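Local atomic coordinates of sugar ABC transporter (Agrobacterium radiobacter, PDB entry 4RXT), a protein that binds an arabinopyranose sugar and probably serves as the periplasmic solute-binding component of an ABC-type sugar importer. Residues 17-20 and 21-24; 229-232 and 233-237. All coordinates share one frame; numbering follows the deposited sequence.

Interaction 1: 17-20 and 21-24. With ARA (alpha-L-arabinopyranose), chain B.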
loop_
_atom_site.group_PDB
_atom_site.type_symbol
_atom_site.label_atom_id
_atom_site.label_comp_id
_atom_site.label_asym_id
_atom_site.label_seq_id
_atom_site.Cartn_x
_atom_site.Cartn_y
_atom_site.Cartn_z
ATOM N N PHE A 17 4.127 -4.903 8.686
ATOM C CA PHE A 17 2.910 -5.662 8.973
ATOM C C PHE A 17 2.057 -5.875 7.733
ATOM O O PHE A 17 1.449 -6.924 7.567
ATOM C CB PHE A 17 2.091 -4.964 10.032
ATOM C CG PHE A 17 0.855 -5.698 10.434
ATOM C CD1 PHE A 17 0.939 -6.846 11.177
ATOM C CD2 PHE A 17 -0.383 -5.223 10.060
ATOM C CE1 PHE A 17 -0.223 -7.509 11.568
ATOM C CE2 PHE A 17 -1.540 -5.850 10.442
ATOM C CZ PHE A 17 -1.461 -7.012 11.180
ATOM N N TYR A 18 1.978 -4.862 6.879
ATOM C CA TYR A 18 1.202 -5.012 5.669
ATOM C C TYR A 18 1.685 -6.211 4.826
ATOM O O TYR A 18 0.888 -7.044 4.384
ATOM C CB TYR A 18 1.317 -3.746 4.842
ATOM C CG TYR A 18 0.556 -3.821 3.542
ATOM C CD1 TYR A 18 -0.798 -3.511 3.467
ATOM C CD2 TYR A 18 1.201 -4.182 2.343
ATOM C CE1 TYR A 18 -1.485 -3.566 2.260
ATOM C CE2 TYR A 18 0.502 -4.254 1.152
ATOM C CZ TYR A 18 -0.826 -3.908 1.100
ATOM O OH TYR A 18 -1.525 -3.958 -0.089
ATOM N N TRP A 19 2.998 -6.256 4.593
ATOM C CA TRP A 19 3.575 -7.361 3.801
ATOM C C TRP A 19 3.482 -8.694 4.496
ATOM O O TRP A 19 3.402 -9.716 3.853
ATOM C CB TRP A 19 5.028 -7.066 3.347
ATOM C CG TRP A 19 5.053 -5.905 2.415
ATOM C CD1 TRP A 19 5.527 -4.673 2.673
ATOM C CD2 TRP A 19 4.394 -5.838 1.157
ATOM N NE1 TRP A 19 5.244 -3.823 1.635
ATOM C CE2 TRP A 19 4.558 -4.529 0.679
ATOM C CE3 TRP A 19 3.696 -6.757 0.388
ATOM C CZ2 TRP A 19 4.052 -4.142 -0.523
ATOM C CZ3 TRP A 19 3.202 -6.374 -0.812
ATOM C CH2 TRP A 19 3.375 -5.082 -1.249
ATOM N N GLN A 20 3.490 -8.665 5.825
ATOM C CA GLN A 20 3.272 -9.904 6.602
ATOM C C GLN A 20 1.856 -10.464 6.398
ATOM O O GLN A 20 1.648 -11.679 6.389
ATOM C CB GLN A 20 3.584 -9.681 8.069
ATOM C CG GLN A 20 5.080 -9.475 8.257
ATOM C CD GLN A 20 5.482 -8.793 9.551
ATOM O OE1 GLN A 20 4.647 -8.517 10.428
ATOM N NE2 GLN A 20 6.784 -8.477 9.664
ATOM N N ILE A 21 0.895 -9.594 6.148
ATOM C CA ILE A 21 -0.478 -10.046 5.829
ATOM C C ILE A 21 -0.470 -10.721 4.459
ATOM O O ILE A 21 -0.996 -11.792 4.277
ATOM C CB ILE A 21 -1.523 -8.911 5.829
ATOM C CG1 ILE A 21 -1.666 -8.277 7.229
ATOM C CG2 ILE A 21 -2.885 -9.463 5.373
ATOM C CD1 ILE A 21 -2.405 -6.941 7.219
ATOM N N VAL A 22 0.161 -10.060 3.477
ATOM C CA VAL A 22 0.353 -10.658 2.130
ATOM C C VAL A 22 1.003 -12.040 2.230
ATOM O O VAL A 22 0.546 -13.008 1.621
ATOM C CB VAL A 22 1.191 -9.749 1.216
ATOM C CG1 VAL A 22 1.470 -10.433 -0.122
ATOM C CG2 VAL A 22 0.516 -8.407 1.037
ATOM N N LEU A 23 2.074 -12.141 3.026
ATOM C CA LEU A 23 2.782 -13.413 3.185
ATOM C C LEU A 23 1.932 -14.486 3.885
ATOM O O LEU A 23 1.986 -15.639 3.510
ATOM C CB LEU A 23 4.106 -13.209 3.949
ATOM C CG LEU A 23 5.210 -12.443 3.232
ATOM C CD1 LEU A 23 6.385 -12.268 4.186
ATOM C CD2 LEU A 23 5.622 -13.120 1.932
ATOM N N ALA A 24 1.143 -14.069 4.875
ATOM C CA ALA A 24 0.189 -14.970 5.470
ATOM C C ALA A 24 -0.819 -15.557 4.429
ATOM O O ALA A 24 -1.123 -16.774 4.436
ATOM C CB ALA A 24 -0.521 -14.293 6.641
HETATM C C1 ARA B . 0.935 -0.402 1.365
HETATM C C2 ARA B . 1.152 -0.232 -0.151
HETATM C C3 ARA B . 2.517 -0.782 -0.529
HETATM C C4 ARA B . 3.631 -0.187 0.349
HETATM C C5 ARA B . 3.084 0.485 1.538
HETATM O O1 ARA B . -0.021 0.650 1.423
HETATM O O2 ARA B . 0.151 -0.952 -0.895
HETATM O O3 ARA B . 2.709 -0.575 -1.939
HETATM O O4 ARA B . 4.302 0.914 -0.269
HETATM O O5 ARA B . 2.051 -0.236 2.231
#

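Interaction 2: 229-232 and 233-237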
loop_
_atom_site.group_PDB
_atom_site.type_symbol
_atom_site.label_atom_id
_atom_site.label_comp_id
_atom_site.label_asym_id
_atom_site.label_seq_id
_atom_site.Cartn_x
_atom_site.Cartn_y
_atom_site.Cartn_z
ATOM N N ASP A 229 -3.058 -1.565 11.232
ATOM C CA ASP A 229 -2.283 -2.370 12.192
ATOM C C ASP A 229 -2.796 -1.951 13.580
ATOM O O ASP A 229 -3.625 -1.077 13.679
ATOM C CB ASP A 229 -0.751 -2.249 11.990
ATOM C CG ASP A 229 -0.161 -0.921 12.424
ATOM O OD1 ASP A 229 -0.863 0.091 12.679
ATOM O OD2 ASP A 229 1.082 -0.902 12.525
ATOM N N ASP A 230 -2.270 -2.574 14.643
ATOM C CA ASP A 230 -2.689 -2.267 16.023
ATOM C C ASP A 230 -2.540 -0.772 16.311
ATOM O O ASP A 230 -3.424 -0.131 16.829
ATOM C CB ASP A 230 -1.834 -3.075 17.025
ATOM C CG ASP A 230 -2.351 -4.497 17.238
ATOM O OD1 ASP A 230 -3.387 -4.873 16.625
ATOM O OD2 ASP A 230 -1.737 -5.244 18.053
ATOM N N LYS A 231 -1.405 -0.213 15.943
ATOM C CA LYS A 231 -1.127 1.175 16.244
ATOM C C LYS A 231 -2.100 2.117 15.520
ATOM O O LYS A 231 -2.677 3.030 16.146
ATOM C CB LYS A 231 0.302 1.486 15.868
ATOM C CG LYS A 231 0.689 2.925 16.085
ATOM C CD LYS A 231 2.212 3.066 16.092
ATOM C CE LYS A 231 2.689 4.059 15.066
ATOM N NZ LYS A 231 4.049 3.646 14.628
ATOM N N THR A 232 -2.223 1.938 14.197
ATOM C CA THR A 232 -3.085 2.843 13.421
ATOM C C THR A 232 -4.569 2.671 13.773
ATOM O O THR A 232 -5.330 3.646 13.743
ATOM C CB THR A 232 -2.877 2.719 11.934
ATOM O OG1 THR A 232 -3.050 1.363 11.519
ATOM C CG2 THR A 232 -1.501 3.269 11.590
ATOM N N LEU A 233 -4.978 1.441 14.094
ATOM C CA LEU A 233 -6.357 1.215 14.535
ATOM C C LEU A 233 -6.585 1.877 15.898
ATOM O O LEU A 233 -7.641 2.445 16.143
ATOM C CB LEU A 233 -6.699 -0.266 14.550
ATOM C CG LEU A 233 -6.823 -0.897 13.157
ATOM C CD1 LEU A 233 -7.005 -2.412 13.288
ATOM C CD2 LEU A 233 -7.947 -0.309 12.302
ATOM N N GLY A 234 -5.566 1.875 16.752
ATOM C CA GLY A 234 -5.622 2.621 18.021
ATOM C C GLY A 234 -5.819 4.117 17.797
ATOM O O GLY A 234 -6.627 4.772 18.466
ATOM N N PHE A 235 -5.115 4.646 16.796
ATOM C CA PHE A 235 -5.219 6.073 16.455
ATOM C C PHE A 235 -6.596 6.398 15.857
ATOM O O PHE A 235 -7.133 7.489 16.072
ATOM C CB PHE A 235 -4.143 6.477 15.416
ATOM C CG PHE A 235 -2.707 6.435 15.940
ATOM C CD1 PHE A 235 -2.418 6.669 17.287
ATOM C CD2 PHE A 235 -1.683 6.188 15.090
ATOM C CE1 PHE A 235 -1.120 6.614 17.763
ATOM C CE2 PHE A 235 -0.386 6.163 15.532
ATOM C CZ PHE A 235 -0.081 6.376 16.864
ATOM N N LEU A 236 -7.161 5.460 15.101
ATOM C CA LEU A 236 -8.516 5.660 14.569
ATOM C C LEU A 236 -9.556 5.788 15.711
ATOM O O LEU A 236 -10.414 6.662 15.745
ATOM C CB LEU A 236 -8.865 4.521 13.623
ATOM C CG LEU A 236 -10.148 4.724 12.822
ATOM C CD1 LEU A 236 -9.977 5.906 11.886
ATOM C CD2 LEU A 236 -10.482 3.489 12.004
ATOM N N LYS A 237 -9.384 4.964 16.722
ATOM C CA LYS A 237 -10.306 4.992 17.841
ATOM C C LYS A 237 -10.071 6.208 18.730
ATOM O O LYS A 237 -11.028 6.784 19.275
ATOM C CB LYS A 237 -10.142 3.712 18.611
ATOM C CG LYS A 237 -10.730 2.558 17.850
ATOM C CD LYS A 237 -10.881 1.332 18.706
ATOM C CE LYS A 237 -9.548 0.699 19.061
ATOM N NZ LYS A 237 -9.718 -0.758 19.339
#

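Interaction 1: 17-20 and 21-24
Ile21 packs back along its helix onto the Phe17 ring, one turn earlier. Its CB meets Tyr18 O at 3.4 Å, and CG1 is carried toward the preceding turn because it lies beside the backbone N (chi1 -63°). There CG1 sits over one face of the Phe17 ring, 4.3 Å from the ring centroid and 21° off the normal, a CH-pi contact displaced toward the rim. The tip, Ile21 CD1, reaches Phe17 CE2 at 3.5 Å. Ile21 N also donates to Phe17 O, the i to i-4 bond of the same turn. A second pair, Trp19 and Val22, lies side by side and points the same way, Val22 CG2 touching Trp19 CE3 at 3.6 Å. Tyr18 presents a face to the sugar, whereas Trp19 meets it obliquely through CZ2. Arabinopyranose C1 lies 3.7 Å above the plane of the Tyr18 ring, over its centre, while Trp19 CZ2 approaches arabinopyranose C3 at 3.7 Å. Both rings have their polar ends fixed by sugar-binding acids: Tyr18 OH is hydrogen-bonded to Asp93 and Trp19 NE1 to Glu45. The two aromatic rings at the start of helix 17-33 line one side of the sugar, an arrangement characteristic of the ligand cleft of sugar-binding periplasmic proteins.

Interaction 2: 229-232 and 233-237
Asp229 OD1 takes two bonds from Thr232, while the backbone O of Asp229 receives Leu233 N at 2.9 Å. Thr232 N meets Asp229 OD1 at 2.8 Å in a nearly straight bond, with an N-H...O angle of 169°. Thr232 OG1 donates to the same Asp229 OD1, also at 2.8 Å, arriving on the anti side and 28° out of the carboxylate plane. The two donors come from opposite faces of that plane, and with Gln206 holding Asp229 OD2 the carboxylate is restrained at both oxygens. Thr232 can offer its hydroxyl because OG1 lies between its own backbone N and carbonyl carbon (chi1 55°). One step round the helix, the aliphatic part of Lys231 runs beside Phe235: Lys231 CG touches Phe235 CE2 at 3.5 Å, and a bend at chi3 brings Lys231 CE to 3.8 Å from Phe235 CE2. Lys231 O lies 3.4 Å above one face of the Phe235 ring plane, offset toward its rim, and also accepts Phe235 N. Both side chains touch helix 202-214, whereas Thr232 and Leu233 reach Leu244 of strand 243-246. The Asp229-Thr232 pair is an Asp N-cap, starting helix 230-238 of a beta-alpha-beta unit.

From the N terminus, interaction 1 comes first, just after strand 9-11, and closes successive turns at the start of helix 17-33. Interaction 2 follows some two hundred residues later, doing the same for helix 230-238 between strands 222-226 and 243-246. The two are in series and neither nest nor cross; each stays local to its helix. They serve different sheets, the first helix belonging to the all-parallel sheet and the second to the mixed one. Although their centres lie about 17 Å apart, they meet across the cleft, where Phe17 CD2 packs against Asp229 CB at 3.6 Å, consistent with the two lobes being closed around the sugar.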